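Side-chain contacts in malonyl acyl carrier protein transacylase (Streptococcus pneumoniae, PDB 3IM8), which probably moves malonyl groups from malonyl-CoA to the holo acyl carrier protein, supplying units for fatty acid synthesis: residues Pro63-Thr68 and Leu89-Tyr94; Val140-Cys145 and Val154-Tyr159; Val252-Ser257 and Lys283-Thr288; Asp34-Ser37 and Asp43-Tyr46; Val109-Lys114 and Ala211-Gln216. One frame throughout, in Å; residues are numbered along the deposited sequence.

Along the chain contact 4 comes first, then contact 1, and contact 3 last; contact 2 falls between the two segments of contact 5, which lie 97 residues apart. Contacts 1, 4 and 5 form one helical cluster, their centres about 13 to 19 Å apart: A36 and L44 pack on A67, V109 reaches A36 and L66, and V112 meets L91. Contacts 2 and 3, about 18 Å apart at their centres, share the mixed sheet, where strands 154-161 and 252-253 are neighbours. L89 of contact 1 touches N158 and V252, so the predicted catalytic S90 lies close to where the larger part, with its parallel sheet and helices, meets the mixed-sheet part of the enzyme.

Contact 1. Residues Pro63-Thr68 and Leu89-Tyr94; sequences PAILAT and LSLGEY. With ACT (acetate ion), chain B.
L91 and L66 carry the apolar part of this buried contact between P63-T68 and L89-Y94. The CD1 methyl of L91 meets CG2 of I65 at 3.7 Å and also lies over the backbone N of L66, with the CB of L66 just beyond. With its CG anti to the backbone N (chi1 173°), L91 carries that branch to the helix, at a slant to I65. The next residue, L66, meets Y94, one turn on from L91: CD1 of L66 rests 3.6 Å from CB of Y94. It touches the root of the tyrosine, whose ring leads away from helix 58-78.

The polar links run within each segment. T68 OG1 bonds to A64 O at 2.9 Å, joining T68 N, which reaches the same oxygen from the opposite face of the carbonyl plane. On the other side a type II' turn from L89 to G92 is closed by G92 N to L89 O at 2.7 Å. S90 sits in it with phi 59° and psi -96°, as in the nucleophile elbow of a GxSxG sequence, consistent with its predicted catalytic role. An acetate ion lies beside S90 and is hydrogen-bonded to H199 and R115; its very short approach to S90 OG is doubtful.

Around this pair, L89 continues the strand pairing through its backbone bonds with F8. Helix 105-122 packs through V109 on L66 and V112 on L91, while helix 240-247 offers L244 and Q247 to E93 and Y94.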
# COMPACT_ATOMS: atom_id res chain seq x y z
N PRO A 63 7.36 -8.75 0.66
CA PRO A 63 6.86 -9.97 1.36
C PRO A 63 6.95 -9.86 2.89
O PRO A 63 6.13 -10.44 3.60
CB PRO A 63 7.74 -11.09 0.80
CG PRO A 63 9.04 -10.37 0.33
CD PRO A 63 8.49 -9.07 -0.24
N ALA A 64 7.87 -9.06 3.41
CA ALA A 64 7.95 -8.88 4.86
C ALA A 64 6.70 -8.26 5.40
O ALA A 64 6.12 -8.77 6.34
CB ALA A 64 9.18 -8.00 5.28
N ILE A 65 6.31 -7.13 4.79
CA ILE A 65 5.10 -6.41 5.22
C ILE A 65 3.87 -7.30 4.93
O ILE A 65 3.01 -7.46 5.77
CB ILE A 65 4.93 -5.04 4.50
CG1 ILE A 65 5.94 -4.05 5.04
CG2 ILE A 65 3.48 -4.45 4.73
CD1 ILE A 65 6.17 -2.89 4.13
N LEU A 66 3.78 -7.87 3.73
CA LEU A 66 2.57 -8.66 3.44
C LEU A 66 2.34 -9.80 4.46
O LEU A 66 1.23 -10.01 4.92
CB LEU A 66 2.57 -9.21 2.00
CG LEU A 66 1.39 -10.16 1.70
CD1 LEU A 66 0.60 -9.72 0.44
CD2 LEU A 66 1.81 -11.67 1.64
N ALA A 67 3.40 -10.53 4.80
CA ALA A 67 3.32 -11.63 5.73
C ALA A 67 2.93 -11.11 7.10
O ALA A 67 2.09 -11.70 7.77
CB ALA A 67 4.64 -12.35 5.80
N THR A 68 3.54 -9.99 7.51
CA THR A 68 3.25 -9.37 8.80
C THR A 68 1.81 -8.88 8.88
O THR A 68 1.10 -9.20 9.80
CB THR A 68 4.18 -8.25 9.05
OG1 THR A 68 5.51 -8.78 9.14
CG2 THR A 68 3.80 -7.58 10.38
N LEU A 89 -2.70 -0.02 0.77
CA LEU A 89 -1.89 0.95 0.02
C LEU A 89 -0.85 0.22 -0.79
O LEU A 89 0.12 -0.30 -0.25
CB LEU A 89 -1.22 1.97 0.96
CG LEU A 89 -0.28 3.01 0.35
CD1 LEU A 89 -1.11 4.10 -0.30
CD2 LEU A 89 0.68 3.60 1.46
N SER A 90 -1.03 0.16 -2.07
CA SER A 90 -0.07 -0.41 -3.04
C SER A 90 0.28 -1.82 -2.82
O SER A 90 -0.41 -2.62 -3.17
CB SER A 90 1.19 0.48 -3.18
OG SER A 90 1.94 0.25 -4.22
N LEU A 91 1.36 -2.03 -2.16
CA LEU A 91 1.65 -3.39 -1.70
C LEU A 91 0.52 -3.86 -0.80
O LEU A 91 0.14 -5.04 -0.83
CB LEU A 91 3.01 -3.46 -0.97
CG LEU A 91 3.50 -4.74 -0.24
CD1 LEU A 91 2.84 -5.04 1.10
CD2 LEU A 91 3.46 -6.02 -1.10
N GLY A 92 -0.02 -2.97 0.02
CA GLY A 92 -1.17 -3.35 0.90
C GLY A 92 -2.43 -3.85 0.15
O GLY A 92 -3.38 -4.40 0.74
N GLU A 93 -2.47 -3.64 -1.15
CA GLU A 93 -3.62 -4.13 -1.92
C GLU A 93 -3.56 -5.64 -2.00
O GLU A 93 -4.62 -6.31 -2.11
CB GLU A 93 -3.57 -3.54 -3.34
CG GLU A 93 -4.71 -3.98 -4.23
CD GLU A 93 -5.12 -2.85 -5.14
OE1 GLU A 93 -5.79 -1.92 -4.67
OE2 GLU A 93 -4.73 -2.88 -6.31
N TYR A 94 -2.34 -6.18 -1.97
CA TYR A 94 -2.15 -7.64 -2.08
C TYR A 94 -2.53 -8.31 -0.79
O TYR A 94 -3.17 -9.38 -0.78
CB TYR A 94 -0.72 -8.01 -2.47
CG TYR A 94 -0.38 -7.74 -3.90
CD1 TYR A 94 -0.18 -6.44 -4.35
CD2 TYR A 94 -0.30 -8.79 -4.82
CE1 TYR A 94 0.15 -6.19 -5.70
CE2 TYR A 94 0.03 -8.55 -6.17
CZ TYR A 94 0.26 -7.27 -6.59
OH TYR A 94 0.60 -7.02 -7.89
C ACT B . 4.80 0.65 -3.30
O ACT B . 4.19 1.34 -4.20
OXT ACT B . 4.77 -0.70 -3.27
CH3 ACT B . 5.53 1.58 -2.35

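Contact 2. Residues Val140-Cys145 and Val154-Tyr159; sequences VIEEAC and VTPANY
V154 begins the strand side by setting its two methyls against the last turn of V140-C145. CG1 lies 3.5 Å from the carbonyl O of C145, and CG2 is 4.0 Å from SG of the same cysteine. T155 turns its side chain from the helix, so here the backbone does the work, its CA lying beside CB of C145.

P156 makes the central apolar contact. Two of its ring carbons meet the helix: CD packs at 4.0 Å on SG of C145, while CG stands 4.1 Å from CG2 of I141 and comes equally near the CG of E142. At A157 and N158, which both face V166 of the adjacent strand, the chain forms a classic beta bulge.

Y159 then brings its hydroxyl back to the helix. OH donates to OE2 of E142 at 2.6 Å, arriving on the anti side of the carboxylate, 15° out of its plane. The extended glutamate crosses the tyrosine at about a right angle, and its carboxylate stands 86° from the ring plane, with OE2 near the ring edge.

Segments 140-145 and 154-159 run roughly antiparallel, their directions 146° apart. I165 and I167 of strand 164-169 pack on I141, and I167 also on C145; helix 171-184 supports V154 through V174 and A177, and strand 252-253 pairs with A157 and Y159.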
# COMPACT_ATOMS: atom_id res chain seq x y z
N VAL A 140 -4.99 21.97 -9.99
CA VAL A 140 -3.73 22.72 -10.09
C VAL A 140 -2.53 21.82 -10.23
O VAL A 140 -1.64 22.12 -11.02
CB VAL A 140 -3.52 23.65 -8.86
CG1 VAL A 140 -2.15 24.34 -8.93
CG2 VAL A 140 -4.69 24.65 -8.74
N ILE A 141 -2.53 20.71 -9.46
CA ILE A 141 -1.40 19.81 -9.41
C ILE A 141 -1.32 19.03 -10.70
O ILE A 141 -0.24 18.88 -11.29
CB ILE A 141 -1.49 18.84 -8.17
CG1 ILE A 141 -1.34 19.62 -6.86
CG2 ILE A 141 -0.41 17.76 -8.22
CD1 ILE A 141 -1.86 18.83 -5.61
N GLU A 142 -2.49 18.54 -11.13
CA GLU A 142 -2.64 17.81 -12.38
C GLU A 142 -2.21 18.67 -13.58
O GLU A 142 -1.42 18.23 -14.41
CB GLU A 142 -4.10 17.27 -12.51
CG GLU A 142 -4.46 16.32 -11.34
CD GLU A 142 -5.82 15.62 -11.43
OE1 GLU A 142 -6.74 16.19 -12.03
OE2 GLU A 142 -5.97 14.51 -10.87
N GLU A 143 -2.72 19.89 -13.66
CA GLU A 143 -2.32 20.87 -14.69
C GLU A 143 -0.81 21.17 -14.67
O GLU A 143 -0.11 21.11 -15.70
CB GLU A 143 -3.12 22.16 -14.50
CG GLU A 143 -3.05 23.16 -15.68
CD GLU A 143 -3.71 24.53 -15.38
OE1 GLU A 143 -3.66 25.43 -16.27
OE2 GLU A 143 -4.27 24.72 -14.27
N ALA A 144 -0.29 21.47 -13.49
CA ALA A 144 1.13 21.72 -13.39
C ALA A 144 1.93 20.53 -13.94
O ALA A 144 2.87 20.72 -14.76
CB ALA A 144 1.50 22.04 -11.97
N CYS A 145 1.54 19.30 -13.56
CA CYS A 145 2.25 18.11 -14.03
C CYS A 145 2.10 17.90 -15.55
O CYS A 145 2.99 17.38 -16.23
CB CYS A 145 1.74 16.87 -13.29
SG CYS A 145 2.19 16.81 -11.53
N VAL A 154 6.24 13.10 -15.40
CA VAL A 154 5.83 13.63 -14.09
C VAL A 154 4.30 13.55 -13.92
O VAL A 154 3.57 14.21 -14.64
CB VAL A 154 6.34 15.08 -13.89
CG1 VAL A 154 5.97 15.93 -15.13
CG2 VAL A 154 5.81 15.65 -12.61
N THR A 155 3.81 12.72 -13.00
CA THR A 155 2.33 12.72 -12.73
C THR A 155 2.03 12.59 -11.22
O THR A 155 2.94 12.23 -10.45
CB THR A 155 1.59 11.59 -13.47
OG1 THR A 155 2.20 10.33 -13.18
CG2 THR A 155 1.58 11.83 -14.98
N PRO A 156 0.78 12.92 -10.80
CA PRO A 156 0.47 12.56 -9.41
C PRO A 156 0.58 11.04 -9.26
O PRO A 156 0.07 10.31 -10.10
CB PRO A 156 -0.97 13.05 -9.22
CG PRO A 156 -1.09 14.21 -10.18
CD PRO A 156 -0.32 13.68 -11.42
N ALA A 157 1.25 10.59 -8.21
CA ALA A 157 1.45 9.17 -7.89
C ALA A 157 0.49 8.71 -6.78
O ALA A 157 -0.04 7.60 -6.83
CB ALA A 157 2.94 8.92 -7.45
N ASN A 158 0.32 9.54 -5.74
CA ASN A 158 -0.47 9.12 -4.59
C ASN A 158 -1.46 10.19 -4.25
O ASN A 158 -1.08 11.24 -3.78
CB ASN A 158 0.41 8.83 -3.37
CG ASN A 158 1.36 7.62 -3.57
OD1 ASN A 158 2.46 7.78 -4.06
ND2 ASN A 158 0.93 6.45 -3.17
N TYR A 159 -2.74 9.91 -4.47
CA TYR A 159 -3.81 10.80 -3.98
C TYR A 159 -4.17 10.36 -2.55
O TYR A 159 -5.07 9.55 -2.35
CB TYR A 159 -5.07 10.74 -4.86
CG TYR A 159 -4.85 11.30 -6.27
CD1 TYR A 159 -4.34 10.50 -7.31
CD2 TYR A 159 -5.18 12.62 -6.58
CE1 TYR A 159 -4.14 10.99 -8.60
CE2 TYR A 159 -4.99 13.12 -7.91
CZ TYR A 159 -4.47 12.29 -8.89
OH TYR A 159 -4.28 12.73 -10.17

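Contact 3. Residues Val252-Ser257 and Lys283-Thr288; sequences VRFYES and KKIDQT
The F254 ring receives the CD1 methyl of I285 obliquely, with CE1 at 4.1 Å and CD1 of the ring equally near. It also packs against L278 and V282 of the same helix 277-285. The Y255 ring swings away toward Y159; what it presents to the isoleucine is its root, CB, 3.7 Å from CD1 of I285. That CB faces the partner helix, while a chi1 of 62° puts the tyrosine CG between the backbone N and carbonyl carbon, and the ring leads away. The third flat group, the guanidinium of R253, is held at its edge: NH1 bonds in plane to the syn lone pair of E256 OE1 at 3.1 Å, a salt bridge, while the group also forms a cation-pi pair with the Y159 ring.

Just past I285 the chain leaves the helix and makes an Asx turn at D286. OD1 of D286 accepts T288 N, from above its plane, and T288 OG1 at 2.6 Å; its other oxygen bonds to Q262.

I285 thus ends the helix of a beta-alpha-beta crossover between parallel strands 268-272 and 290-294, and packs where strand 252-253 of the mixed sheet leads into helix 254-263, a junction of the two sheet-bearing parts characteristic of the acyl transferase fold.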
# COMPACT_ATOMS: atom_id res chain seq x y z
N VAL A 252 -2.24 5.78 -7.22
CA VAL A 252 -3.03 5.25 -6.09
C VAL A 252 -4.03 6.29 -5.52
O VAL A 252 -3.67 7.36 -5.04
CB VAL A 252 -2.12 4.70 -5.00
CG1 VAL A 252 -2.94 4.23 -3.78
CG2 VAL A 252 -1.26 3.55 -5.53
N ARG A 253 -5.30 5.97 -5.60
CA ARG A 253 -6.34 6.95 -5.32
C ARG A 253 -6.96 6.58 -3.98
O ARG A 253 -8.02 5.91 -3.92
CB ARG A 253 -7.37 7.02 -6.46
CG ARG A 253 -6.78 7.53 -7.75
CD ARG A 253 -7.84 7.61 -8.88
NE ARG A 253 -7.25 8.18 -10.10
CZ ARG A 253 -7.13 9.50 -10.37
NH1 ARG A 253 -7.57 10.44 -9.52
NH2 ARG A 253 -6.55 9.89 -11.50
N PHE A 254 -6.26 6.98 -2.91
CA PHE A 254 -6.66 6.55 -1.57
C PHE A 254 -7.95 7.23 -1.09
O PHE A 254 -8.88 6.54 -0.69
CB PHE A 254 -5.51 6.71 -0.54
CG PHE A 254 -5.85 6.12 0.83
CD1 PHE A 254 -6.16 6.96 1.90
CD2 PHE A 254 -5.87 4.73 1.02
CE1 PHE A 254 -6.46 6.45 3.14
CE2 PHE A 254 -6.21 4.17 2.26
CZ PHE A 254 -6.50 5.04 3.35
N TYR A 255 -8.04 8.57 -1.15
CA TYR A 255 -9.21 9.24 -0.55
C TYR A 255 -10.50 8.92 -1.26
O TYR A 255 -11.55 8.79 -0.63
CB TYR A 255 -9.02 10.76 -0.34
CG TYR A 255 -8.80 11.62 -1.58
CD1 TYR A 255 -7.52 12.08 -1.90
CD2 TYR A 255 -9.87 12.01 -2.40
CE1 TYR A 255 -7.29 12.90 -3.01
CE2 TYR A 255 -9.67 12.82 -3.51
CZ TYR A 255 -8.38 13.26 -3.80
OH TYR A 255 -8.16 14.05 -4.88
N GLU A 256 -10.41 8.75 -2.59
CA GLU A 256 -11.59 8.35 -3.37
C GLU A 256 -12.05 6.98 -2.94
O GLU A 256 -13.25 6.73 -2.86
CB GLU A 256 -11.25 8.29 -4.84
CG GLU A 256 -11.06 9.66 -5.46
CD GLU A 256 -10.38 9.54 -6.79
OE1 GLU A 256 -9.26 10.15 -6.95
OE2 GLU A 256 -10.95 8.78 -7.63
N SER A 257 -11.08 6.09 -2.69
CA SER A 257 -11.39 4.76 -2.16
C SER A 257 -12.09 4.81 -0.78
O SER A 257 -13.00 4.01 -0.52
CB SER A 257 -10.13 3.90 -2.09
OG SER A 257 -9.57 3.80 -3.38
N LYS A 283 -8.07 10.35 9.01
CA LYS A 283 -8.35 11.37 10.02
C LYS A 283 -8.50 12.74 9.34
O LYS A 283 -9.28 13.56 9.78
CB LYS A 283 -7.18 11.45 10.99
CG LYS A 283 -7.50 11.41 12.46
CD LYS A 283 -7.78 12.78 13.06
CE LYS A 283 -7.91 12.70 14.58
NZ LYS A 283 -8.86 13.71 15.06
N LYS A 284 -7.71 12.98 8.29
CA LYS A 284 -7.84 14.19 7.52
C LYS A 284 -9.08 14.09 6.60
O LYS A 284 -9.87 15.02 6.54
CB LYS A 284 -6.56 14.48 6.71
CG LYS A 284 -5.24 14.27 7.46
CD LYS A 284 -4.61 15.56 7.96
CE LYS A 284 -3.21 15.32 8.51
NZ LYS A 284 -2.48 16.63 8.61
N ILE A 285 -9.27 12.97 5.91
CA ILE A 285 -10.45 12.78 5.06
C ILE A 285 -11.72 12.97 5.86
O ILE A 285 -12.61 13.67 5.43
CB ILE A 285 -10.47 11.38 4.37
CG1 ILE A 285 -9.24 11.27 3.44
CG2 ILE A 285 -11.76 11.18 3.57
CD1 ILE A 285 -8.71 9.85 3.24
N ASP A 286 -11.81 12.34 7.02
CA ASP A 286 -12.98 12.47 7.86
C ASP A 286 -12.60 12.25 9.35
O ASP A 286 -12.59 11.14 9.82
CB ASP A 286 -14.06 11.49 7.41
CG ASP A 286 -15.39 11.60 8.22
OD1 ASP A 286 -15.54 12.52 9.06
OD2 ASP A 286 -16.27 10.74 8.00
N GLN A 287 -12.28 13.33 10.06
CA GLN A 287 -12.11 13.31 11.52
C GLN A 287 -13.26 12.72 12.34
O GLN A 287 -13.01 12.30 13.46
CB GLN A 287 -11.81 14.71 12.08
CG GLN A 287 -13.03 15.63 12.17
CD GLN A 287 -13.19 16.55 10.97
OE1 GLN A 287 -12.60 17.65 10.93
NE2 GLN A 287 -14.01 16.12 9.97
N THR A 288 -14.48 12.67 11.81
CA THR A 288 -15.59 12.00 12.54
C THR A 288 -15.62 10.48 12.38
O THR A 288 -16.38 9.82 13.09
CB THR A 288 -17.03 12.52 12.14
OG1 THR A 288 -17.37 12.08 10.81
CG2 THR A 288 -17.12 14.05 12.28

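Contact 4. Residues Asp34-Ser37 and Asp43-Tyr46; sequences DRAS and DLRY
A36 and S37, near the end of helix 27-40, meet L44 at the start of helix 44-50, in a short connection between two consecutive helices, the second of them N-capped by D43. Ahead of them D34 makes no direct contact: its carboxylate is taken up by K30 and Y23, leaving its OD1 6.1 Å from OD1 of D43, though near enough for the two like charges probably to feel each other.

A36 follows with its CB, which sits 3.9 Å from CD2 of L44. The leucine reaches it because its CG is anti to the backbone N (chi1 -180°), laying the branched end along the first helix and against A64 and A67 of helix 58-78. V109 of helix 105-122 closes over A36 from another side.

S37 supplies the polar link. Its OG accepts the backbone N of L44 at 2.9 Å, with an N-H...O angle of 146°, and lies 3.5 Å from the leucine CB; the same hydroxyl has a weak bond to I33 O in its own helix. A first-turn amide of the second helix is thereby satisfied by the first helix.

R45 aims its CB at S37's helix, but its guanidinium turns off to D49 and the M18 carbonyl. D43 completes the start of the helix: its OD1 takes Y46 N at 2.9 Å in an almost straight bond, from well above the carboxylate plane.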
# COMPACT_ATOMS: atom_id res chain seq x y z
N ASP A 34 6.06 -18.33 9.41
CA ASP A 34 6.85 -19.53 9.01
C ASP A 34 6.38 -20.10 7.66
O ASP A 34 7.19 -20.48 6.83
CB ASP A 34 6.89 -20.62 10.10
CG ASP A 34 7.48 -20.11 11.47
OD1 ASP A 34 7.91 -18.92 11.60
OD2 ASP A 34 7.51 -20.93 12.42
N ARG A 35 5.08 -20.07 7.40
CA ARG A 35 4.58 -20.33 6.04
C ARG A 35 5.19 -19.41 4.97
O ARG A 35 5.49 -19.86 3.87
CB ARG A 35 3.06 -20.22 6.02
CG ARG A 35 2.45 -21.36 5.41
CD ARG A 35 2.52 -22.56 6.36
NE ARG A 35 2.42 -23.83 5.63
CZ ARG A 35 1.78 -24.92 6.05
NH1 ARG A 35 1.76 -25.99 5.26
NH2 ARG A 35 1.14 -24.97 7.23
N ALA A 36 5.38 -18.12 5.27
CA ALA A 36 5.94 -17.24 4.26
C ALA A 36 7.41 -17.59 4.11
O ALA A 36 7.96 -17.55 3.03
CB ALA A 36 5.75 -15.78 4.66
N SER A 37 8.05 -17.96 5.22
CA SER A 37 9.48 -18.31 5.20
C SER A 37 9.69 -19.49 4.29
O SER A 37 10.55 -19.40 3.43
CB SER A 37 10.04 -18.57 6.58
OG SER A 37 10.12 -17.36 7.32
N ASP A 43 14.65 -17.41 6.01
CA ASP A 43 14.02 -17.16 7.28
C ASP A 43 13.55 -15.71 7.28
O ASP A 43 14.38 -14.84 7.53
CB ASP A 43 15.06 -17.40 8.42
CG ASP A 43 14.46 -17.25 9.84
OD1 ASP A 43 13.38 -16.68 10.05
OD2 ASP A 43 15.14 -17.69 10.77
N LEU A 44 12.26 -15.45 6.99
CA LEU A 44 11.71 -14.08 7.04
C LEU A 44 11.66 -13.47 8.45
O LEU A 44 11.76 -12.24 8.64
CB LEU A 44 10.33 -14.00 6.37
CG LEU A 44 9.57 -12.65 6.31
CD1 LEU A 44 10.31 -11.61 5.49
CD2 LEU A 44 8.13 -12.88 5.74
N ARG A 45 11.48 -14.32 9.45
CA ARG A 45 11.37 -13.83 10.82
C ARG A 45 12.74 -13.21 11.25
O ARG A 45 12.82 -12.10 11.83
CB ARG A 45 10.96 -14.99 11.74
CG ARG A 45 11.01 -14.72 13.25
CD ARG A 45 9.78 -13.90 13.66
NE ARG A 45 9.99 -12.43 13.65
CZ ARG A 45 9.05 -11.54 13.36
NH1 ARG A 45 7.83 -11.93 13.03
NH2 ARG A 45 9.35 -10.24 13.39
N TYR A 46 13.81 -13.97 10.98
CA TYR A 46 15.18 -13.48 11.20
C TYR A 46 15.47 -12.20 10.37
O TYR A 46 16.01 -11.21 10.88
CB TYR A 46 16.17 -14.58 10.84
CG TYR A 46 17.59 -14.16 11.10
CD1 TYR A 46 18.08 -14.03 12.42
CD2 TYR A 46 18.45 -13.85 10.04
CE1 TYR A 46 19.40 -13.59 12.68
CE2 TYR A 46 19.76 -13.43 10.26
CZ TYR A 46 20.24 -13.29 11.58
OH TYR A 46 21.54 -12.88 11.76

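Contact 5. Residues Val109-Lys114 and Ala211-Gln216; sequences VALVAK and AETLAQ
An antiparallel, mainly apolar helix-helix contact joins L111 and K114 of helix 105-122 to T213 and L214 of helix 204-215. The short segments 109-114 and 211-215 run at 169° to each other, with their axes 10.7 Å apart at closest approach, and the ends of the side chains meet between them. L111 does most of it: its CD1 meets CG2 of T213 at 3.7 Å and CD2 of L214 at 3.8 Å, while its other methyl leans on that same L214 branch. L111 has its CG anti to the backbone N (chi1 175°), which carries the methyls across although CB itself does not face the partner helix. L111 and T213 run past each other antiparallel, whereas L214 lies across L111 nearly perpendicular.

In the acyl transferase domain this pairs helix 105-122, which follows helix 92-99 and so the nucleophile turn, with helix 204-215, which comes after the predicted active-site H199.

One turn on from L111, K114 lays its aliphatic chain obliquely over the threonine, CD lying 3.7 Å from CG2 of T213. T213 is split between two jobs. Its methyl, anti to the backbone N, faces L111 and K114; its OG1 is engaged by the hydroxyl of Y118 and the carbonyl O of K209. L214 extends the apolar layer onto A241, L244 and T245 of helix 240-247, and onto F219. Helix 105-122 has further neighbours: V109 packs on V39 and L40 of helix 27-40, and V112 touches P63.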
# COMPACT_ATOMS: atom_id res chain seq x y z
N VAL A 109 2.61 -14.37 -1.19
CA VAL A 109 3.98 -14.24 -0.75
C VAL A 109 4.94 -14.37 -1.93
O VAL A 109 5.83 -13.51 -2.08
CB VAL A 109 4.31 -15.27 0.32
CG1 VAL A 109 5.76 -15.17 0.73
CG2 VAL A 109 3.41 -15.02 1.57
N ALA A 110 4.78 -15.42 -2.76
CA ALA A 110 5.72 -15.57 -3.88
C ALA A 110 5.54 -14.38 -4.86
O ALA A 110 6.52 -13.85 -5.37
CB ALA A 110 5.54 -16.91 -4.62
N LEU A 111 4.30 -13.97 -5.10
CA LEU A 111 4.00 -12.99 -6.10
C LEU A 111 4.54 -11.61 -5.74
O LEU A 111 4.98 -10.88 -6.65
CB LEU A 111 2.51 -12.90 -6.23
CG LEU A 111 1.84 -11.89 -7.11
CD1 LEU A 111 2.37 -12.00 -8.56
CD2 LEU A 111 0.34 -12.22 -6.98
N VAL A 112 4.47 -11.23 -4.46
CA VAL A 112 5.02 -9.91 -4.06
C VAL A 112 6.56 -9.90 -3.99
O VAL A 112 7.15 -8.85 -4.21
CB VAL A 112 4.35 -9.24 -2.76
CG1 VAL A 112 2.77 -9.08 -2.94
CG2 VAL A 112 4.67 -10.03 -1.50
N ALA A 113 7.20 -11.05 -3.71
CA ALA A 113 8.66 -11.14 -3.84
C ALA A 113 9.10 -10.82 -5.25
O ALA A 113 10.10 -10.12 -5.43
CB ALA A 113 9.17 -12.48 -3.46
N LYS A 114 8.33 -11.28 -6.24
CA LYS A 114 8.59 -10.98 -7.65
C LYS A 114 8.26 -9.54 -7.99
O LYS A 114 9.13 -8.84 -8.57
CB LYS A 114 7.83 -11.96 -8.54
CG LYS A 114 8.61 -13.28 -8.76
CD LYS A 114 7.68 -14.31 -9.42
CE LYS A 114 8.38 -15.63 -9.82
NZ LYS A 114 9.35 -15.39 -10.95
N ALA A 211 2.75 -8.57 -15.33
CA ALA A 211 1.60 -9.11 -16.08
C ALA A 211 1.81 -10.58 -16.50
O ALA A 211 0.88 -11.42 -16.38
CB ALA A 211 1.22 -8.21 -17.26
N GLU A 212 3.05 -10.90 -16.90
CA GLU A 212 3.41 -12.28 -17.22
C GLU A 212 3.28 -13.12 -15.95
O GLU A 212 2.81 -14.25 -16.00
CB GLU A 212 4.86 -12.44 -17.73
CG GLU A 212 5.35 -11.54 -18.86
CD GLU A 212 6.87 -11.75 -19.16
OE1 GLU A 212 7.73 -10.83 -18.92
OE2 GLU A 212 7.21 -12.87 -19.59
N THR A 213 3.75 -12.58 -14.81
CA THR A 213 3.75 -13.37 -13.57
C THR A 213 2.32 -13.57 -13.14
O THR A 213 1.97 -14.65 -12.68
CB THR A 213 4.54 -12.69 -12.42
OG1 THR A 213 5.92 -12.56 -12.80
CG2 THR A 213 4.49 -13.55 -11.15
N LEU A 214 1.52 -12.51 -13.26
CA LEU A 214 0.12 -12.55 -12.82
C LEU A 214 -0.71 -13.55 -13.62
O LEU A 214 -1.58 -14.23 -13.06
CB LEU A 214 -0.53 -11.15 -12.83
CG LEU A 214 -0.10 -10.24 -11.67
CD1 LEU A 214 -0.41 -8.79 -12.06
CD2 LEU A 214 -0.75 -10.69 -10.36
N ALA A 215 -0.46 -13.64 -14.93
CA ALA A 215 -1.14 -14.63 -15.79
C ALA A 215 -1.11 -16.08 -15.22
O ALA A 215 -2.05 -16.89 -15.42
CB ALA A 215 -0.55 -14.57 -17.23
N GLN A 216 -0.03 -16.37 -14.49
CA GLN A 216 0.16 -17.65 -13.81
C GLN A 216 -0.60 -17.78 -12.49
O GLN A 216 -0.69 -18.89 -11.94
CB GLN A 216 1.68 -17.91 -13.57
CG GLN A 216 2.50 -18.11 -14.86
CD GLN A 216 1.75 -18.94 -15.93
OE1 GLN A 216 1.70 -18.55 -17.10
NE2 GLN A 216 1.15 -20.06 -15.53